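Local atomic coordinates of protein LST4 (Kluyveromyces lactis, PDB entry 4ZY8), a protein that is probably involved in amino acid uptake and in protein trafficking from the Golgi to the plasma membrane, and is represented here by its longin domain. Residues A[30-35]-A[154-159]; A[94-99]-A[138-143]. One frame throughout, in Å; residues are numbered along the deposited sequence.

How the contacts relate
From the N terminus the chain lays down strand 12-17 and then the edge strand 29-35, which meets helix 150-166 in contact 1. That meeting closes a long loop of 118 residues holding most of the fold. Within it lies contact 2, where the start of strand 95-103 meets the 138-143 segment across a shorter excursion that includes helices 107-112 and 114-134. The two contacts are thus nested, not crossed, and both reach the same antiparallel sheet. Their centres lie about 11 Å apart and they touch directly: Val31 CG2 packs 3.6 Å from Leu140 CB, and Phe159 CE2 lies 3.8 Å from Ile98 CG2. Together they tie edge strand, inner strand, connecting loop and last helix into one domain.

Contact 1 (A[30-35]-A[154-159]); sequences VVLDHS and AVLQTF
Leu156 sets one methyl squarely over the imidazole of His34. Its CD1 lies 3.7 Å from the ring centroid and only 11° off the ring normal, a CH-pi contact in which the methyl sits above the middle of the ring. Both side chains extend from their backbones with CG anti to N (chi1 175° in His34, 176° in Leu156), reaching toward each other from strand and helix and crossing at about a right angle. The fork of the leucine lets its other methyl work too: Leu156 CD2 comes within 3.8 Å of His34 CD2. More loosely, Leu156 CD2 approaches Leu32 CD1 at 4.4 Å. A branched aliphatic tip suits this place because it serves two neighbours, while the flat, partly exposed imidazole offers it a broad face. With an alanine here in place of the imidazole of His34, Leu156 CD1 would probably lose the face it rests on, leaving a gap between strand and helix. No hydrogen bond joins the two segments. The edge strand 29-35 pairs with strand 12-17, where Val31 and Leu32 both face Ile15 in a classic beta bulge. Helix 150-166 lies against this edge of the sheet, with Val155 and Phe159 packing on helix 114-134.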
ATOM      1  N   VAL A  30       1.052  -2.744 -11.608  1.00 45.60           N
ATOM      2  CA  VAL A  30       1.960  -2.755 -10.471  1.00 43.17           C
ATOM      3  C   VAL A  30       3.145  -1.815 -10.695  1.00 47.62           C
ATOM      4  O   VAL A  30       3.919  -1.980 -11.642  1.00 49.11           O
ATOM      5  CB  VAL A  30       2.466  -4.165 -10.189  1.00 50.85           C
ATOM      6  CG1 VAL A  30       3.461  -4.150  -9.040  1.00 48.47           C
ATOM      7  CG2 VAL A  30       1.294  -5.075  -9.849  1.00 51.02           C
ATOM      8  N   VAL A  31       3.289  -0.847  -9.792  1.00 39.97           N
ATOM      9  CA  VAL A  31       4.298   0.207  -9.882  1.00 36.25           C
ATOM     10  C   VAL A  31       5.565  -0.213  -9.140  1.00 42.02           C
ATOM     11  O   VAL A  31       6.692   0.046  -9.583  1.00 44.69           O
ATOM     12  CB  VAL A  31       3.770   1.528  -9.292  1.00 42.13           C
ATOM     13  CG1 VAL A  31       4.880   2.579  -9.216  1.00 40.96           C
ATOM     14  CG2 VAL A  31       2.596   2.043 -10.127  1.00 45.48           C
ATOM     15  N   LEU A  32       5.368  -0.819  -7.976  1.00 40.13           N
ATOM     16  CA  LEU A  32       6.478  -1.336  -7.184  1.00 40.97           C
ATOM     17  C   LEU A  32       6.052  -2.643  -6.542  1.00 34.74           C
ATOM     18  O   LEU A  32       4.928  -2.761  -6.060  1.00 37.88           O
ATOM     19  CB  LEU A  32       6.919  -0.327  -6.114  1.00 39.12           C
ATOM     20  CG  LEU A  32       8.011  -0.809  -5.143  1.00 38.75           C
ATOM     21  CD1 LEU A  32       8.947   0.327  -4.785  1.00 41.24           C
ATOM     22  CD2 LEU A  32       7.402  -1.360  -3.873  1.00 37.50           C
ATOM     23  N   ASP A  33       6.938  -3.602  -6.515  1.00 39.56           N
ATOM     24  CA  ASP A  33       6.727  -4.804  -5.778  1.00 38.33           C
ATOM     25  C   ASP A  33       8.025  -5.190  -5.155  1.00 42.96           C
ATOM     26  O   ASP A  33       8.922  -5.609  -5.823  1.00 42.71           O
ATOM     27  CB  ASP A  33       6.230  -5.883  -6.694  1.00 45.39           C
ATOM     28  CG  ASP A  33       5.918  -7.145  -5.976  1.00 53.82           C
ATOM     29  OD1 ASP A  33       6.112  -7.230  -4.760  1.00 47.77           O
ATOM     30  OD2 ASP A  33       5.478  -8.073  -6.642  1.00 56.08           O
ATOM     31  N   HIS A  34       8.117  -5.021  -3.858  1.00 37.76           N
ATOM     32  CA  HIS A  34       9.365  -5.176  -3.140  1.00 37.11           C
ATOM     33  C   HIS A  34       9.195  -6.110  -1.960  1.00 39.32           C
ATOM     34  O   HIS A  34       8.440  -5.814  -1.022  1.00 44.52           O
ATOM     35  CB  HIS A  34       9.878  -3.801  -2.670  1.00 35.95           C
ATOM     36  CG  HIS A  34      11.104  -3.871  -1.806  1.00 35.66           C
ATOM     37  ND1 HIS A  34      11.062  -4.262  -0.481  1.00 41.71           N
ATOM     38  CD2 HIS A  34      12.396  -3.587  -2.073  1.00 38.39           C
ATOM     39  CE1 HIS A  34      12.278  -4.216   0.029  1.00 39.87           C
ATOM     40  NE2 HIS A  34      13.114  -3.811  -0.916  1.00 41.80           N
ATOM     41  N   SER A  35       9.893  -7.221  -2.001  1.00 41.70           N
ATOM     42  CA  SER A  35       9.953  -8.125  -0.879  1.00 48.47           C
ATOM     43  C   SER A  35      11.271  -7.982  -0.192  1.00 50.09           C
ATOM     44  O   SER A  35      12.286  -7.837  -0.813  1.00 46.47           O
ATOM     45  CB  SER A  35       9.798  -9.560  -1.313  1.00 48.86           C
ATOM     46  OG  SER A  35       8.591  -9.763  -1.984  1.00 56.85           O
ATOM     47  N   ALA A 154      11.087   7.151  -1.956  1.00 31.26           N
ATOM     48  CA  ALA A 154      10.810   7.731  -0.641  1.00 31.20           C
ATOM     49  C   ALA A 154       9.758   6.902   0.119  1.00 29.09           C
ATOM     50  O   ALA A 154       9.866   6.728   1.339  1.00 30.62           O
ATOM     51  CB  ALA A 154      10.343   9.180  -0.778  1.00 35.33           C
ATOM     52  N   VAL A 155       8.742   6.410  -0.594  1.00 26.15           N
ATOM     53  CA  VAL A 155       7.734   5.550   0.031  1.00 29.91           C
ATOM     54  C   VAL A 155       8.334   4.226   0.535  1.00 32.37           C
ATOM     55  O   VAL A 155       8.035   3.772   1.651  1.00 23.56           O
ATOM     56  CB  VAL A 155       6.572   5.268  -0.914  1.00 27.74           C
ATOM     57  CG1 VAL A 155       5.617   4.238  -0.277  1.00 23.52           C
ATOM     58  CG2 VAL A 155       5.824   6.597  -1.213  1.00 29.63           C
ATOM     59  N   LEU A 156       9.166   3.602  -0.291  1.00 30.32           N
ATOM     60  CA  LEU A 156       9.850   2.373   0.123  1.00 27.59           C
ATOM     61  C   LEU A 156      10.683   2.639   1.371  1.00 24.70           C
ATOM     62  O   LEU A 156      10.720   1.837   2.306  1.00 27.08           O
ATOM     63  CB  LEU A 156      10.743   1.834  -1.017  1.00 29.12           C
ATOM     64  CG  LEU A 156      11.609   0.601  -0.732  1.00 35.15           C
ATOM     65  CD1 LEU A 156      10.778  -0.572  -0.197  1.00 28.26           C
ATOM     66  CD2 LEU A 156      12.374   0.184  -2.025  1.00 31.21           C
ATOM     67  N   GLN A 157      11.355   3.755   1.377  1.00 26.26           N
ATOM     68  CA  GLN A 157      12.191   4.093   2.478  1.00 30.92           C
ATOM     69  C   GLN A 157      11.419   4.355   3.765  1.00 28.81           C
ATOM     70  O   GLN A 157      11.828   3.978   4.807  1.00 27.14           O
ATOM     71  CB  GLN A 157      13.093   5.235   2.132  1.00 28.95           C
ATOM     72  CG  GLN A 157      14.177   5.440   3.141  1.00 34.89           C
ATOM     73  CD  GLN A 157      15.050   6.622   2.822  1.00 48.05           C
ATOM     74  OE1 GLN A 157      15.513   6.768   1.708  1.00 53.73           O
ATOM     75  NE2 GLN A 157      15.267   7.461   3.790  1.00 45.18           N
ATOM     76  N   THR A 158      10.265   4.960   3.653  1.00 27.96           N
ATOM     77  CA  THR A 158       9.395   5.140   4.822  1.00 25.60           C
ATOM     78  C   THR A 158       8.965   3.800   5.418  1.00 24.62           C
ATOM     79  O   THR A 158       8.863   3.672   6.638  1.00 29.86           O
ATOM     80  CB  THR A 158       8.155   6.014   4.466  1.00 26.38           C
ATOM     81  OG1 THR A 158       8.600   7.368   4.335  1.00 26.12           O
ATOM     82  CG2 THR A 158       7.131   6.001   5.587  1.00 30.82           C
ATOM     83  N   PHE A 159       8.711   2.799   4.575  1.00 23.15           N
ATOM     84  CA  PHE A 159       8.408   1.462   5.084  1.00 23.93           C
ATOM     85  C   PHE A 159       9.633   0.806   5.735  1.00 26.33           C
ATOM     86  O   PHE A 159       9.533   0.217   6.807  1.00 29.46           O
ATOM     87  CB  PHE A 159       7.855   0.575   3.955  1.00 27.57           C
ATOM     88  CG  PHE A 159       6.368   0.691   3.801  1.00 25.09           C
ATOM     89  CD1 PHE A 159       5.520  -0.254   4.378  1.00 26.51           C
ATOM     90  CD2 PHE A 159       5.810   1.778   3.133  1.00 26.37           C
ATOM     91  CE1 PHE A 159       4.127  -0.149   4.253  1.00 25.35           C
ATOM     92  CE2 PHE A 159       4.397   1.902   3.006  1.00 24.70           C
ATOM     93  CZ  PHE A 159       3.574   0.918   3.560  1.00 24.41           C
TER

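Contact 2 (A[94-99]-A[138-143]); sequences LRIAIS and QFLPHD
Ile96 and Leu140 form the buried part of this contact, one methyl of the leucine meeting both branches of the isoleucine. The Ile96 side chain can be followed outward from CB, which points from the strand toward the 138-143 loop and there divides. The short branch ends at once in CG2, 4.1 Å from Leu140 CD1. The longer branch leaves through CG1, anti to the carbonyl carbon (chi1 -65°), which carries the terminal methyl toward the loop. At the tip, Ile96 CD1 reaches the same leucine methyl, Leu140 CD1, again at 4.1 Å. Beta-branched isoleucine fits an extended strand, and leucine meets it from the irregular loop with a flexible apolar tip.

Nearer the surface, where the chain enters strand 95-103, Leu94 carries the contact through CD1. Phe139 starts out away from the strand, but its ring swings back to bring CE1 within 3.9 Å of Leu94 CD1, the methyl approaching the ring obliquely. As modelled, Gln138 NE2 lies 3.7 Å from Leu94 CD1, though the amide overlaps the Phe139 ring and its position is doubtful. A glutamine suits this exposed position because its amide can face solvent.

Gln17 of strand 12-17 holds the loop by hydrogen bonds to Leu140 N and Gln138 O, while Tyr131 and Leu132 of helix 114-134 add to the apolar surroundings. Such a central antiparallel sheet, packed between helices 114-134 and 150-166 on one face and helix 47-55 on the other, is characteristic of the longin fold of DENN-family proteins.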
ATOM      1  N   LEU A  94     -10.259   6.704 -10.526  1.00 39.29           N
ATOM      2  CA  LEU A  94      -9.160   5.736 -10.468  1.00 42.86           C
ATOM      3  C   LEU A  94      -8.473   5.702  -9.105  1.00 43.77           C
ATOM      4  O   LEU A  94      -8.165   6.748  -8.543  1.00 44.40           O
ATOM      5  CB  LEU A  94      -8.130   6.050 -11.559  1.00 40.74           C
ATOM      6  CG  LEU A  94      -8.611   5.997 -13.016  1.00 52.71           C
ATOM      7  CD1 LEU A  94      -7.444   6.184 -13.958  1.00 54.39           C
ATOM      8  CD2 LEU A  94      -9.276   4.658 -13.289  1.00 48.39           C
ATOM      9  N   ARG A  95      -8.155   4.509  -8.617  1.00 47.49           N
ATOM     10  CA  ARG A  95      -7.569   4.372  -7.290  1.00 41.77           C
ATOM     11  C   ARG A  95      -6.085   3.999  -7.338  1.00 44.68           C
ATOM     12  O   ARG A  95      -5.624   3.323  -8.268  1.00 37.94           O
ATOM     13  CB  ARG A  95      -8.340   3.316  -6.491  1.00 46.25           C
ATOM     14  CG  ARG A  95      -9.756   3.732  -6.122  1.00 46.74           C
ATOM     15  CD  ARG A  95     -10.525   2.603  -5.469  1.00 45.16           C
ATOM     16  NE  ARG A  95     -10.666   1.469  -6.368  1.00 49.60           N
ATOM     17  CZ  ARG A  95     -11.125   0.281  -5.999  1.00 55.78           C
ATOM     18  NH1 ARG A  95     -11.489   0.079  -4.738  1.00 60.28           N
ATOM     19  NH2 ARG A  95     -11.228  -0.699  -6.890  1.00 57.96           N
ATOM     20  N   ILE A  96      -5.334   4.514  -6.367  1.00 34.02           N
ATOM     21  CA  ILE A  96      -3.961   4.101  -6.141  1.00 33.53           C
ATOM     22  C   ILE A  96      -3.917   3.371  -4.810  1.00 35.63           C
ATOM     23  O   ILE A  96      -4.551   3.801  -3.844  1.00 32.16           O
ATOM     24  CB  ILE A  96      -2.986   5.281  -6.108  1.00 33.90           C
ATOM     25  CG1 ILE A  96      -2.914   5.965  -7.469  1.00 45.85           C
ATOM     26  CG2 ILE A  96      -1.603   4.816  -5.696  1.00 37.11           C
ATOM     27  CD1 ILE A  96      -1.981   7.168  -7.473  1.00 44.44           C
ATOM     28  N   ALA A  97      -3.159   2.284  -4.741  1.00 30.02           N
ATOM     29  CA  ALA A  97      -3.047   1.542  -3.502  1.00 30.41           C
ATOM     30  C   ALA A  97      -1.592   1.389  -3.050  1.00 34.74           C
ATOM     31  O   ALA A  97      -0.670   1.156  -3.854  1.00 28.82           O
ATOM     32  CB  ALA A  97      -3.694   0.176  -3.632  1.00 26.67           C
ATOM     33  N   ILE A  98      -1.407   1.553  -1.749  1.00 28.70           N
ATOM     34  CA  ILE A  98      -0.150   1.234  -1.092  1.00 29.66           C
ATOM     35  C   ILE A  98      -0.445   0.080  -0.150  1.00 29.76           C
ATOM     36  O   ILE A  98      -1.151   0.264   0.848  1.00 27.39           O
ATOM     37  CB  ILE A  98       0.419   2.435  -0.321  1.00 36.32           C
ATOM     38  CG1 ILE A  98       0.547   3.638  -1.259  1.00 26.43           C
ATOM     39  CG2 ILE A  98       1.756   2.063   0.339  1.00 32.93           C
ATOM     40  CD1 ILE A  98       0.948   4.880  -0.592  1.00 29.83           C
ATOM     41  N   SER A  99       0.044  -1.113  -0.485  1.00 26.02           N
ATOM     42  CA  SER A  99      -0.310  -2.320   0.274  1.00 30.03           C
ATOM     43  C   SER A  99       0.910  -3.025   0.841  1.00 30.78           C
ATOM     44  O   SER A  99       1.947  -3.133   0.182  1.00 29.23           O
ATOM     45  CB  SER A  99      -1.080  -3.320  -0.606  1.00 35.75           C
ATOM     46  OG  SER A  99      -2.224  -2.754  -1.215  1.00 36.83           O
ATOM     47  N   GLN A 138      -1.951  11.180 -14.664  1.00 59.52           N
ATOM     48  CA  GLN A 138      -2.725  10.378 -13.745  1.00 61.65           C
ATOM     49  C   GLN A 138      -2.043   9.073 -13.453  1.00 56.67           C
ATOM     50  O   GLN A 138      -2.573   8.226 -12.780  1.00 59.20           O
ATOM     51  CB  GLN A 138      -4.120  10.081 -14.266  1.00 63.43           C
ATOM     52  CG  GLN A 138      -4.190   9.252 -15.514  1.00 72.94           C
ATOM     53  CD  GLN A 138      -5.614   9.010 -15.954  1.00 78.93           C
ATOM     54  OE1 GLN A 138      -6.521   9.731 -15.567  1.00 72.57           O
ATOM     55  NE2 GLN A 138      -5.812   7.993 -16.768  1.00 84.06           N
ATOM     56  N   PHE A 139      -0.852   8.909 -13.964  1.00 54.14           N
ATOM     57  CA  PHE A 139      -0.169   7.642 -13.843  1.00 56.61           C
ATOM     58  C   PHE A 139       1.240   7.619 -13.290  1.00 52.51           C
ATOM     59  O   PHE A 139       2.091   8.363 -13.690  1.00 48.42           O
ATOM     60  CB  PHE A 139      -0.230   6.928 -15.183  1.00 59.05           C
ATOM     61  CG  PHE A 139      -1.618   6.728 -15.659  1.00 66.75           C
ATOM     62  CD1 PHE A 139      -2.492   5.977 -14.925  1.00 68.50           C
ATOM     63  CD2 PHE A 139      -2.072   7.346 -16.784  1.00 70.70           C
ATOM     64  CE1 PHE A 139      -3.790   5.801 -15.325  1.00 70.34           C
ATOM     65  CE2 PHE A 139      -3.370   7.174 -17.191  1.00 73.21           C
ATOM     66  CZ  PHE A 139      -4.232   6.402 -16.455  1.00 72.03           C
ATOM     67  N   LEU A 140       1.449   6.705 -12.364  1.00 50.87           N
ATOM     68  CA  LEU A 140       2.765   6.438 -11.817  1.00 52.83           C
ATOM     69  C   LEU A 140       3.564   5.677 -12.871  1.00 49.57           C
ATOM     70  O   LEU A 140       2.985   4.938 -13.662  1.00 53.83           O
ATOM     71  CB  LEU A 140       2.644   5.615 -10.523  1.00 43.34           C
ATOM     72  CG  LEU A 140       1.965   6.351  -9.361  1.00 49.17           C
ATOM     73  CD1 LEU A 140       1.620   5.412  -8.179  1.00 33.31           C
ATOM     74  CD2 LEU A 140       2.845   7.515  -8.910  1.00 40.79           C
ATOM     75  N   PRO A 141       4.893   5.813 -12.856  1.00 50.53           N
ATOM     76  CA  PRO A 141       5.724   5.044 -13.789  1.00 57.10           C
ATOM     77  C   PRO A 141       5.721   3.561 -13.410  1.00 57.89           C
ATOM     78  O   PRO A 141       5.570   3.271 -12.235  1.00 60.40           O
ATOM     79  CB  PRO A 141       7.110   5.668 -13.607  1.00 56.38           C
ATOM     80  CG  PRO A 141       7.100   6.176 -12.202  1.00 54.13           C
ATOM     81  CD  PRO A 141       5.701   6.665 -11.963  1.00 47.56           C
ATOM     82  N   HIS A 142       5.891   2.637 -14.350  1.00 66.39           N
ATOM     83  CA  HIS A 142       6.054   1.237 -13.949  1.00 71.60           C
ATOM     84  C   HIS A 142       7.514   0.828 -14.047  1.00 71.38           C
ATOM     85  O   HIS A 142       7.864  -0.324 -13.794  1.00 80.53           O
ATOM     86  CB  HIS A 142       5.189   0.302 -14.795  1.00 75.13           C
ATOM     87  CG  HIS A 142       5.475   0.376 -16.259  1.00 82.85           C
ATOM     88  ND1 HIS A 142       6.568  -0.241 -16.836  1.00 85.78           N
ATOM     89  CD2 HIS A 142       4.819   0.994 -17.270  1.00 87.57           C
ATOM     90  CE1 HIS A 142       6.568  -0.009 -18.133  1.00 91.64           C
ATOM     91  NE2 HIS A 142       5.517   0.741 -18.425  1.00 94.82           N
ATOM     92  N   ASP A 143       8.351   1.787 -14.435  1.00 70.74           N
ATOM     93  CA  ASP A 143       9.795   1.603 -14.526  1.00 70.16           C
ATOM     94  C   ASP A 143      10.467   2.734 -13.756  1.00 68.14           C
ATOM     95  O   ASP A 143      11.255   3.506 -14.303  1.00 67.36           O
ATOM     96  CB  ASP A 143      10.251   1.608 -15.985  1.00 65.99           C
TER